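Local coordinates for protein methionine-R-sulfoxide reductase (Neisseria meningitidis, PDB 3MMH) that reduces the R form of free methionine sulfoxide back to methionine, using a GAF-domain fold with cysteines at the substrate pocket, at residues 53-58 against 64-69; 3-8 against 19-24. One frame throughout, in Å; residues are numbered along the deposited sequence.

Contact 1 (53-58 against 64-69). With SME (methionine sulfoxide), chain C.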
# COMPACT_ATOMS: atom_id res chain seq x y z
N GLY A 53 -2.97 -7.09 -2.98
CA GLY A 53 -1.83 -6.76 -2.16
C GLY A 53 -1.13 -7.94 -1.61
O GLY A 53 -1.27 -9.07 -2.15
N PHE A 54 -0.37 -7.75 -0.56
CA PHE A 54 0.57 -8.74 -0.04
C PHE A 54 0.43 -8.93 1.44
O PHE A 54 0.19 -7.96 2.18
CB PHE A 54 2.00 -8.34 -0.39
CG PHE A 54 2.25 -8.22 -1.88
CD1 PHE A 54 2.59 -9.33 -2.61
CD2 PHE A 54 2.00 -7.03 -2.55
CE1 PHE A 54 2.77 -9.19 -3.99
CE2 PHE A 54 2.19 -6.89 -3.92
CZ PHE A 54 2.54 -8.03 -4.62
N TYR A 55 0.74 -10.14 1.87
CA TYR A 55 1.08 -10.45 3.25
C TYR A 55 2.44 -11.10 3.27
O TYR A 55 2.77 -11.85 2.33
CB TYR A 55 0.07 -11.42 3.90
CG TYR A 55 -1.28 -10.88 4.20
CD1 TYR A 55 -1.63 -10.58 5.53
CD2 TYR A 55 -2.27 -10.67 3.21
CE1 TYR A 55 -2.84 -10.06 5.83
CE2 TYR A 55 -3.51 -10.15 3.52
CZ TYR A 55 -3.81 -9.81 4.85
OH TYR A 55 -5.03 -9.27 5.15
N LEU A 56 3.20 -10.88 4.30
CA LEU A 56 4.58 -11.39 4.42
C LEU A 56 4.70 -12.27 5.66
O LEU A 56 4.10 -11.97 6.71
CB LEU A 56 5.62 -10.25 4.45
CG LEU A 56 5.66 -9.43 3.17
CD1 LEU A 56 6.58 -8.21 3.37
CD2 LEU A 56 6.00 -10.25 1.92
N VAL A 57 5.45 -13.35 5.56
CA VAL A 57 5.62 -14.26 6.68
C VAL A 57 6.45 -13.61 7.80
O VAL A 57 7.55 -13.11 7.53
CB VAL A 57 6.27 -15.59 6.21
CG1 VAL A 57 6.68 -16.43 7.41
CG2 VAL A 57 5.34 -16.33 5.27
N ASP A 58 5.95 -13.70 9.02
CA ASP A 58 6.61 -13.36 10.25
C ASP A 58 7.01 -14.63 10.93
O ASP A 58 6.17 -15.31 11.51
CB ASP A 58 5.72 -12.55 11.18
CG ASP A 58 6.42 -12.11 12.42
OD1 ASP A 58 7.64 -12.12 12.52
OD2 ASP A 58 5.69 -11.80 13.36
N LEU A 64 1.13 -14.65 8.72
CA LEU A 64 1.23 -13.71 7.62
C LEU A 64 0.85 -12.33 8.18
O LEU A 64 -0.18 -12.21 8.86
CB LEU A 64 0.30 -14.11 6.53
CG LEU A 64 0.72 -15.32 5.67
CD1 LEU A 64 -0.40 -15.88 4.85
CD2 LEU A 64 1.94 -14.95 4.78
N VAL A 65 1.63 -11.30 7.87
CA VAL A 65 1.44 -9.94 8.32
C VAL A 65 1.19 -9.03 7.11
O VAL A 65 1.92 -9.07 6.12
CB VAL A 65 2.72 -9.52 9.06
CG1 VAL A 65 2.62 -8.09 9.56
CG2 VAL A 65 2.94 -10.45 10.30
N LEU A 66 0.17 -8.20 7.17
CA LEU A 66 -0.23 -7.34 6.12
C LEU A 66 0.89 -6.44 5.67
O LEU A 66 1.58 -5.83 6.49
CB LEU A 66 -1.43 -6.49 6.59
CG LEU A 66 -2.10 -5.55 5.57
CD1 LEU A 66 -2.66 -6.34 4.41
CD2 LEU A 66 -3.19 -4.79 6.41
N ALA A 67 1.08 -6.32 4.37
CA ALA A 67 2.12 -5.53 3.72
C ALA A 67 1.41 -4.55 2.77
O ALA A 67 0.20 -4.38 2.87
CB ALA A 67 3.18 -6.45 3.15
N PRO A 68 2.07 -3.97 1.75
CA PRO A 68 1.33 -3.06 0.87
C PRO A 68 0.14 -3.70 0.18
O PRO A 68 0.21 -4.86 -0.23
CB PRO A 68 2.39 -2.58 -0.08
CG PRO A 68 3.66 -2.58 0.70
CD PRO A 68 3.53 -3.85 1.54
N PHE A 69 -0.90 -2.90 -0.06
CA PHE A 69 -2.10 -3.33 -0.74
C PHE A 69 -2.90 -2.13 -1.18
O PHE A 69 -2.72 -1.02 -0.65
CB PHE A 69 -2.95 -4.22 0.15
CG PHE A 69 -3.65 -3.47 1.32
CD1 PHE A 69 -3.01 -3.27 2.50
CD2 PHE A 69 -4.92 -3.00 1.12
CE1 PHE A 69 -3.67 -2.62 3.54
CE2 PHE A 69 -5.59 -2.34 2.18
CZ PHE A 69 -4.95 -2.18 3.36
N SME C . -9.56 -13.71 2.33
CA SME C . -8.21 -13.93 2.89
CB SME C . -7.82 -12.88 3.95
CG SME C . -7.21 -11.58 3.41
S SME C . -8.41 -10.47 2.80
OE SME C . -9.51 -10.94 1.98
CE SME C . -7.37 -9.20 2.20
C SME C . -8.08 -15.34 3.41
O SME C . -6.97 -15.69 3.82
OXT SME C . -9.11 -16.12 3.37
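Tyr55 and Leu66 face each other across the beta hairpin of strands 51-58 and 63-70, with the substrate methionine sulfoxide at the far end of the tyrosine ring. The Leu66 CD1 methyl lies over one ring face, 4.0 Å from the centroid of the Tyr55 ring and 23° off its normal, a CH-pi contact displaced toward the hydroxyl end. In Leu66, chi1 of -176° sends the branch point toward the ring, and chi2 then turns CD1 over its face. Tyr55 OH approaches the substrate's CG at 3.6 Å and is hydrogen-bonded to Cys75 O. In the antiparallel sheet of the GAF domain, Leu56 and Val65 form a hydrogen-bonded pair: Leu56 N to Val65 O is 2.9 Å and Val65 N to Leu56 O 2.8 Å. Between Tyr55 and Gly53 a beta bulge shifts the register by one residue. Within it Phe54 bonds to two residues: Ala67 N donates to Phe54 O at 2.9 Å and Phe54 N to Pro68 O at 3.0 Å, the latter more bent (140° at the hydrogen). Gly53 CA packs 3.6 Å from Phe69 CB, and on the Leu56 side the Ala67 methyl sits 3.8 Å from Leu56 CD1.

Contact 2 (3-8 against 19-24)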
# COMPACT_ATOMS: atom_id res chain seq x y z
N ALA A 3 5.96 5.22 -16.33
CA ALA A 3 4.57 5.49 -16.80
C ALA A 3 3.92 4.41 -17.65
O ALA A 3 4.42 4.01 -18.69
CB ALA A 3 4.45 6.82 -17.53
N LEU A 4 2.73 4.06 -17.25
CA LEU A 4 2.14 2.83 -17.65
C LEU A 4 1.19 2.97 -18.78
O LEU A 4 0.50 3.99 -18.91
CB LEU A 4 1.38 2.28 -16.51
CG LEU A 4 2.06 2.07 -15.21
CD1 LEU A 4 1.09 2.01 -14.00
CD2 LEU A 4 2.90 0.83 -15.29
N HIS A 5 1.12 1.95 -19.62
CA HIS A 5 0.09 1.87 -20.64
C HIS A 5 -0.77 0.61 -20.47
O HIS A 5 -0.26 -0.51 -20.49
CB HIS A 5 0.71 1.88 -22.04
CG HIS A 5 1.67 0.76 -22.28
ND1 HIS A 5 1.26 -0.50 -22.66
CD2 HIS A 5 3.02 0.71 -22.21
CE1 HIS A 5 2.32 -1.28 -22.80
NE2 HIS A 5 3.40 -0.57 -22.54
N PHE A 6 -2.07 0.82 -20.28
CA PHE A 6 -3.04 -0.26 -20.47
C PHE A 6 -4.00 0.06 -21.61
O PHE A 6 -4.85 0.94 -21.50
CB PHE A 6 -3.83 -0.49 -19.18
CG PHE A 6 -3.09 -0.08 -17.93
CD1 PHE A 6 -2.45 -1.02 -17.15
CD2 PHE A 6 -3.05 1.25 -17.54
CE1 PHE A 6 -1.77 -0.65 -16.01
CE2 PHE A 6 -2.37 1.63 -16.40
CZ PHE A 6 -1.73 0.67 -15.63
N SER A 7 -3.85 -0.67 -22.72
CA SER A 7 -4.85 -0.66 -23.78
C SER A 7 -5.76 -1.88 -23.67
O SER A 7 -6.98 -1.76 -23.76
CB SER A 7 -4.16 -0.65 -25.15
OG SER A 7 -3.25 -1.73 -25.27
N ALA A 8 -5.16 -3.05 -23.46
CA ALA A 8 -5.83 -4.31 -23.74
C ALA A 8 -7.19 -4.36 -23.06
O ALA A 8 -7.36 -3.84 -21.95
CB ALA A 8 -4.97 -5.48 -23.27
N LEU A 19 2.61 -7.29 -17.27
CA LEU A 19 3.72 -7.93 -16.53
C LEU A 19 5.07 -7.36 -16.93
O LEU A 19 5.89 -7.13 -16.04
CB LEU A 19 3.74 -9.44 -16.71
CG LEU A 19 3.08 -10.26 -15.64
CD1 LEU A 19 1.81 -9.87 -15.19
CD2 LEU A 19 3.17 -11.72 -16.00
N PRO A 20 5.40 -7.09 -18.21
CA PRO A 20 6.72 -6.57 -18.52
C PRO A 20 6.87 -5.18 -17.97
O PRO A 20 8.00 -4.78 -17.62
CB PRO A 20 6.75 -6.58 -20.06
CG PRO A 20 5.70 -7.61 -20.42
CD PRO A 20 4.68 -7.54 -19.40
N GLN A 21 5.83 -4.38 -17.86
CA GLN A 21 5.90 -3.09 -17.27
C GLN A 21 6.17 -3.15 -15.78
O GLN A 21 7.01 -2.41 -15.28
CB GLN A 21 4.64 -2.30 -17.54
CG GLN A 21 4.46 -1.99 -19.04
CD GLN A 21 3.23 -1.20 -19.35
OE1 GLN A 21 3.18 0.01 -19.02
NE2 GLN A 21 2.23 -1.82 -19.87
N ILE A 22 5.51 -4.06 -15.08
CA ILE A 22 5.82 -4.29 -13.67
C ILE A 22 7.30 -4.70 -13.52
O ILE A 22 7.99 -4.20 -12.65
CB ILE A 22 4.91 -5.31 -12.97
CG1 ILE A 22 3.45 -4.83 -12.97
CG2 ILE A 22 5.42 -5.58 -11.52
CD1 ILE A 22 2.46 -5.78 -12.45
N GLU A 23 7.74 -5.65 -14.36
CA GLU A 23 9.12 -6.09 -14.25
C GLU A 23 10.06 -4.88 -14.38
O GLU A 23 11.08 -4.84 -13.64
CB GLU A 23 9.43 -7.15 -15.34
CG GLU A 23 10.75 -7.86 -15.10
CD GLU A 23 11.11 -8.85 -16.16
OE1 GLU A 23 10.70 -8.65 -17.35
OE2 GLU A 23 11.94 -9.73 -15.91
N SER A 24 9.82 -4.00 -15.30
CA SER A 24 10.65 -2.81 -15.52
C SER A 24 10.64 -1.90 -14.31
O SER A 24 11.67 -1.40 -13.86
CB SER A 24 10.09 -2.00 -16.69
OG SER A 24 10.86 -0.79 -16.79
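Gln21 reaches from helix 11-27 to the irregular N-terminal segment 3-8 and holds the backbone of His5 with both ends of its carboxamide, OE1 accepting from His5 N while NE2 gives to His5 O, which ties the segment to the helix that follows it. The bond from His5 N to Gln21 OE1 is 2.9 Å long and nearly straight at 167°, the N-H meeting an in-plane lone pair of the oxygen. In return Gln21 NE2 donates to His5 O, also at 2.9 Å and straighter still at 174°, with the acceptor in the plane of the amide. Two bonds from one flat group to one residue fix the rotation of the amide about its last torsion. Leu4 flanks the oxygen, its CA 3.3 Å from Gln21 OE1. Beyond CG the Gln21 chain is extended, which sets the amide beside the segment while NE2 still reaches Glu17 O, one turn back. With CG tucked between the two backbone branches, the His5 ring turns back over that amide, their planes 17° apart. Farther out, the Glu17 carboxylate hydrogen-bonds His5 ND1 and also takes the backbone N of Ser7 and of Ala8. Directly over the centre of the His5 ring, 3.0 Å above its plane, stands Gln21 NE2.

From the N terminus the chain first meets contact 2, where segment 3-8 runs beside the helix it leads into; the turn into helix 11-27 and that helix's first part make up the loop closed at residues 19-24. The chain continues through the rest of this helix and helix 32-47 before strand 51-58 opens contact 1, closed by strand 63-70 after a four-residue turn. The two closures follow in series, neither nesting nor crossing. The centres of contacts 1 and 2 lie about 23 Å apart. Contact 2 fastens the N-terminal segment to the helical layer; contact 1 joins two neighbouring sheet strands beside the substrate pocket. Helix 32-47 touches both, meeting Phe54, Leu56 and Pro68 as well as Leu4, Phe6 and Ile22.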